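Local coordinates for protein probable glutamine synthetase (Pseudomonas aeruginosa, PDB 4HPP) that belongs to the glutamine synthetase family and binds a magnesium ion and a glutamic acid in its catalytic domain, at residues Gln125-Leu136 against Arg184-Gly195. Numbering follows the deposited sequence.
Sequences QVIAAFEHEFSL and RQYEVTCRPAQG. With MG (magnesium ion), chain B; GLU (glutamic acid), chain D.
V126 starts the antiparallel pairing by accepting a hydrogen bond from G195, whose positive phi suits a residue without a side chain. On the face that also carries E133, beta-branched I127 offers its CG2 methyl to P192 CB at 3.7 Å. A128 and A193 exchange two backbone bonds, and small A129 turns its CB toward P192, where the pairing opens and its register slips by one residue. Beyond the break a water donates to F130 O and V188 O and lies in plane at the edge of the H132 ring, near ND1. E131 lays its CG against T189 CG2 (3.7 Å), while its OE2 stands 3.1 Å from E187 OE1, two acceptors without a hydrogen bond. Pairing resumes with a weak bond from V188 N to H132 O. E187 CG is anti to the backbone N (chi1 -170°), E133 CG beside its own (chi1 -72°); from these starts both glutamates are long enough to bind magnesium, through E133 OE2 (2.2 Å) and E187 OE2 (2.5 Å), alongside E180 and the glutamic acid. E133 OE1 accepts a bond from the ligand's amino group. On the other face, F134, joined to Y186 by two backbone bonds, receives Y186 CB over its ring in a CH-pi contact. L136 N bonds to R184 O, and its CB touches Y186 CE2 at 3.8 Å. Strand 124-137 lies between strands 185-194 and 235-243, pairs with 219-221 near S135, and meets helix 342-358 through V126, A128 and F130.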
loop_
_atom_site.group_PDB
_atom_site.type_symbol
_atom_site.label_atom_id
_atom_site.label_comp_id
_atom_site.label_asym_id
_atom_site.label_seq_id
_atom_site.Cartn_x
_atom_site.Cartn_y
_atom_site.Cartn_z
ATOM N N GLN A 125 -53.408 13.202 -22.101
ATOM C CA GLN A 125 -52.122 12.552 -21.908
ATOM C C GLN A 125 -51.498 13.173 -20.666
ATOM O O GLN A 125 -51.614 14.376 -20.459
ATOM C CB GLN A 125 -51.183 12.848 -23.067
ATOM C CG GLN A 125 -51.832 12.830 -24.440
ATOM C CD GLN A 125 -51.803 11.477 -25.138
ATOM O OE1 GLN A 125 -52.571 10.570 -24.794
ATOM N NE2 GLN A 125 -50.931 11.344 -26.153
ATOM N N VAL A 126 -50.813 12.376 -19.851
ATOM C CA VAL A 126 -50.097 12.942 -18.703
ATOM C C VAL A 126 -48.600 12.991 -18.875
ATOM O O VAL A 126 -47.952 11.970 -19.120
ATOM C CB VAL A 126 -50.491 12.271 -17.389
ATOM C CG1 VAL A 126 -49.726 12.917 -16.239
ATOM C CG2 VAL A 126 -52.002 12.449 -17.196
ATOM N N ILE A 127 -48.054 14.190 -18.749
ATOM C CA ILE A 127 -46.661 14.425 -19.041
ATOM C C ILE A 127 -46.088 14.939 -17.763
ATOM O O ILE A 127 -46.561 15.974 -17.255
ATOM C CB ILE A 127 -46.502 15.543 -20.079
ATOM C CG1 ILE A 127 -47.180 15.172 -21.402
ATOM C CG2 ILE A 127 -45.028 15.848 -20.277
ATOM C CD1 ILE A 127 -46.283 14.499 -22.430
ATOM N N ALA A 128 -45.059 14.247 -17.273
ATOM C CA ALA A 128 -44.460 14.576 -15.990
ATOM C C ALA A 128 -42.961 14.326 -15.936
ATOM O O ALA A 128 -42.398 13.495 -16.677
ATOM C CB ALA A 128 -45.159 13.843 -14.838
ATOM N N ALA A 129 -42.345 15.058 -15.015
ATOM C CA ALA A 129 -40.938 14.895 -14.670
ATOM C C ALA A 129 -40.748 15.162 -13.159
ATOM O O ALA A 129 -41.302 16.115 -12.597
ATOM C CB ALA A 129 -40.058 15.790 -15.538
ATOM N N PHE A 130 -40.049 14.233 -12.514
ATOM C CA PHE A 130 -39.632 14.328 -11.109
ATOM C C PHE A 130 -38.198 14.923 -11.012
ATOM O O PHE A 130 -37.286 14.481 -11.735
ATOM C CB PHE A 130 -39.601 12.951 -10.481
ATOM C CG PHE A 130 -40.920 12.276 -10.360
ATOM C CD1 PHE A 130 -41.562 12.194 -9.103
ATOM C CD2 PHE A 130 -41.499 11.643 -11.458
ATOM C CE1 PHE A 130 -42.768 11.497 -8.938
ATOM C CE2 PHE A 130 -42.708 10.962 -11.310
ATOM C CZ PHE A 130 -43.353 10.874 -10.050
ATOM N N GLU A 131 -38.014 15.913 -10.130
ATOM C CA GLU A 131 -36.712 16.506 -9.904
ATOM C C GLU A 131 -36.281 15.940 -8.575
ATOM O O GLU A 131 -37.083 15.907 -7.631
ATOM C CB GLU A 131 -36.781 18.035 -9.796
ATOM C CG GLU A 131 -37.110 18.831 -11.077
ATOM C CD GLU A 131 -37.024 20.367 -10.861
ATOM O OE1 GLU A 131 -37.027 21.082 -11.880
ATOM O OE2 GLU A 131 -36.924 20.878 -9.694
ATOM N N HIS A 132 -35.020 15.511 -8.502
ATOM C CA HIS A 132 -34.519 14.802 -7.368
ATOM C C HIS A 132 -33.343 15.484 -6.747
ATOM O O HIS A 132 -32.425 15.895 -7.472
ATOM C CB HIS A 132 -34.135 13.412 -7.779
ATOM C CG HIS A 132 -35.326 12.499 -8.074
ATOM N ND1 HIS A 132 -35.650 12.098 -9.342
ATOM C CD2 HIS A 132 -36.206 11.833 -7.216
ATOM C CE1 HIS A 132 -36.702 11.254 -9.288
ATOM N NE2 HIS A 132 -37.043 11.101 -7.985
ATOM N N GLU A 133 -33.360 15.640 -5.408
ATOM C CA GLU A 133 -32.208 16.165 -4.719
ATOM C C GLU A 133 -31.644 15.077 -3.775
ATOM O O GLU A 133 -32.388 14.235 -3.246
ATOM C CB GLU A 133 -32.541 17.447 -3.996
ATOM C CG GLU A 133 -32.757 18.661 -4.896
ATOM C CD GLU A 133 -33.466 19.801 -4.161
ATOM O OE1 GLU A 133 -33.982 19.575 -3.022
ATOM O OE2 GLU A 133 -33.530 20.929 -4.735
ATOM N N PHE A 134 -30.324 15.070 -3.601
ATOM C CA PHE A 134 -29.685 14.068 -2.772
ATOM C C PHE A 134 -28.363 14.572 -2.174
ATOM O O PHE A 134 -27.765 15.589 -2.639
ATOM C CB PHE A 134 -29.481 12.764 -3.584
ATOM C CG PHE A 134 -28.536 12.919 -4.790
ATOM C CD1 PHE A 134 -29.033 13.309 -6.057
ATOM C CD2 PHE A 134 -27.172 12.620 -4.671
ATOM C CE1 PHE A 134 -28.199 13.443 -7.121
ATOM C CE2 PHE A 134 -26.340 12.745 -5.763
ATOM C CZ PHE A 134 -26.839 13.173 -6.973
ATOM N N SER A 135 -27.895 13.838 -1.183
ATOM C CA SER A 135 -26.626 14.093 -0.534
ATOM C C SER A 135 -25.700 13.132 -1.150
ATOM O O SER A 135 -26.077 11.961 -1.343
ATOM C CB SER A 135 -26.665 13.691 0.969
ATOM O OG SER A 135 -27.405 14.606 1.774
ATOM N N LEU A 136 -24.483 13.599 -1.431
ATOM C CA LEU A 136 -23.369 12.763 -1.873
ATOM C C LEU A 136 -22.335 12.709 -0.776
ATOM O O LEU A 136 -21.669 13.709 -0.507
ATOM C CB LEU A 136 -22.740 13.284 -3.181
ATOM C CG LEU A 136 -21.734 12.344 -3.851
ATOM C CD1 LEU A 136 -22.409 11.050 -4.231
ATOM C CD2 LEU A 136 -21.092 12.933 -5.093
ATOM N N ARG A 184 -22.898 19.096 0.284
ATOM C CA ARG A 184 -22.940 17.777 -0.424
ATOM C C ARG A 184 -24.286 17.544 -1.118
ATOM O O ARG A 184 -24.617 16.399 -1.472
ATOM C CB ARG A 184 -22.666 16.632 0.570
ATOM C CG ARG A 184 -21.558 16.920 1.583
ATOM C CD ARG A 184 -20.221 16.914 0.852
ATOM N NE ARG A 184 -19.056 16.974 1.718
ATOM C CZ ARG A 184 -17.802 17.135 1.274
ATOM N NH1 ARG A 184 -17.563 17.236 -0.050
ATOM N NH2 ARG A 184 -16.782 17.210 2.161
ATOM N N GLN A 185 -25.116 18.593 -1.265
ATOM C CA GLN A 185 -26.332 18.380 -1.968
ATOM C C GLN A 185 -26.137 18.589 -3.481
ATOM O O GLN A 185 -25.507 19.596 -3.914
ATOM C CB GLN A 185 -27.395 19.301 -1.455
ATOM C CG GLN A 185 -28.781 18.842 -1.858
ATOM C CD GLN A 185 -29.895 19.747 -1.388
ATOM O OE1 GLN A 185 -29.727 20.973 -1.265
ATOM N NE2 GLN A 185 -31.070 19.153 -1.161
ATOM N N TYR A 186 -26.698 17.652 -4.252
ATOM C CA TYR A 186 -26.781 17.745 -5.721
ATOM C C TYR A 186 -28.189 17.472 -6.241
ATOM O O TYR A 186 -29.028 16.927 -5.545
ATOM C CB TYR A 186 -25.817 16.775 -6.370
ATOM C CG TYR A 186 -24.416 17.092 -5.921
ATOM C CD1 TYR A 186 -23.634 17.984 -6.664
ATOM C CD2 TYR A 186 -23.904 16.589 -4.695
ATOM C CE1 TYR A 186 -22.384 18.334 -6.269
ATOM C CE2 TYR A 186 -22.623 16.926 -4.305
ATOM C CZ TYR A 186 -21.873 17.806 -5.103
ATOM O OH TYR A 186 -20.599 18.198 -4.766
ATOM N N GLU A 187 -28.448 17.930 -7.456
ATOM C CA GLU A 187 -29.715 17.709 -8.106
ATOM C C GLU A 187 -29.485 17.290 -9.555
ATOM O O GLU A 187 -28.685 17.880 -10.288
ATOM C CB GLU A 187 -30.574 18.953 -8.043
ATOM C CG GLU A 187 -32.019 18.703 -8.488
ATOM C CD GLU A 187 -32.874 19.975 -8.587
ATOM O OE1 GLU A 187 -34.046 19.893 -9.011
ATOM O OE2 GLU A 187 -32.403 21.060 -8.224
ATOM N N VAL A 188 -30.182 16.243 -9.945
ATOM C CA VAL A 188 -30.238 15.888 -11.340
ATOM C C VAL A 188 -31.706 15.899 -11.840
ATOM O O VAL A 188 -32.623 15.481 -11.124
ATOM C CB VAL A 188 -29.490 14.585 -11.627
ATOM C CG1 VAL A 188 -30.023 13.433 -10.774
ATOM C CG2 VAL A 188 -29.575 14.257 -13.117
ATOM N N THR A 189 -31.912 16.455 -13.033
ATOM C CA THR A 189 -33.231 16.579 -13.612
ATOM C C THR A 189 -33.150 15.882 -14.974
ATOM O O THR A 189 -32.063 15.730 -15.599
ATOM C CB THR A 189 -33.671 18.051 -13.810
ATOM O OG1 THR A 189 -32.718 18.701 -14.623
ATOM C CG2 THR A 189 -33.754 18.867 -12.542
ATOM N N CYS A 190 -34.307 15.444 -15.432
ATOM C CA CYS A 190 -34.405 14.775 -16.699
ATOM C C CYS A 190 -35.563 15.318 -17.502
ATOM O O CYS A 190 -36.408 16.071 -16.989
ATOM C CB CYS A 190 -34.611 13.289 -16.483
ATOM S SG CYS A 190 -33.210 12.478 -15.706
ATOM N N ARG A 191 -35.614 14.893 -18.765
ATOM C CA ARG A 191 -36.652 15.307 -19.663
ATOM C C ARG A 191 -37.988 14.677 -19.223
ATOM O O ARG A 191 -38.022 13.576 -18.731
ATOM C CB ARG A 191 -36.218 14.914 -21.072
ATOM C CG ARG A 191 -35.141 15.868 -21.634
ATOM C CD ARG A 191 -34.731 15.603 -23.084
ATOM N NE ARG A 191 -35.676 14.686 -23.755
ATOM C CZ ARG A 191 -36.933 14.979 -24.139
ATOM N NH1 ARG A 191 -37.447 16.205 -23.936
ATOM N NH2 ARG A 191 -37.687 14.024 -24.723
ATOM N N PRO A 192 -39.111 15.358 -19.414
ATOM C CA PRO A 192 -40.400 14.729 -19.007
ATOM C C PRO A 192 -40.719 13.401 -19.745
ATOM O O PRO A 192 -40.167 13.155 -20.815
ATOM C CB PRO A 192 -41.420 15.775 -19.450
ATOM C CG PRO A 192 -40.642 16.990 -19.925
ATOM C CD PRO A 192 -39.301 16.496 -20.336
ATOM N N ALA A 193 -41.595 12.553 -19.214
ATOM C CA ALA A 193 -42.052 11.291 -19.922
ATOM C C ALA A 193 -43.572 11.185 -19.808
ATOM O O ALA A 193 -44.140 11.836 -18.955
ATOM C CB ALA A 193 -41.413 10.008 -19.342
ATOM N N GLN A 194 -44.233 10.361 -20.626
ATOM C CA GLN A 194 -45.684 10.326 -20.567
ATOM C C GLN A 194 -46.186 9.216 -19.674
ATOM O O GLN A 194 -45.696 8.142 -19.730
ATOM C CB GLN A 194 -46.267 10.208 -21.957
ATOM C CG GLN A 194 -47.767 10.490 -22.017
ATOM C CD GLN A 194 -48.357 10.219 -23.404
ATOM O OE1 GLN A 194 -49.570 10.326 -23.624
ATOM N NE2 GLN A 194 -47.501 9.854 -24.337
ATOM N N GLY A 195 -47.124 9.490 -18.794
ATOM C CA GLY A 195 -47.710 8.430 -18.020
ATOM C C GLY A 195 -46.760 7.693 -17.087
ATOM O O GLY A 195 -46.074 8.307 -16.248
HETATM MG MG MG B . -33.820 22.193 -6.475
HETATM N N GLU D . -34.432 21.509 -1.100
HETATM C CA GLU D . -35.823 22.091 -1.286
HETATM C C GLU D . -37.001 21.139 -0.977
HETATM O O GLU D . -37.004 20.420 0.016
HETATM C CB GLU D . -35.979 22.633 -2.700
HETATM C CG GLU D . -35.163 23.870 -2.962
HETATM C CD GLU D . -35.168 24.248 -4.406
HETATM O OE1 GLU D . -35.729 25.314 -4.700
HETATM O OE2 GLU D . -34.631 23.478 -5.240
HETATM O OXT GLU D . -37.988 21.045 -1.716
HETATM O O HOH W 1 -34.552 13.724 -11.027
#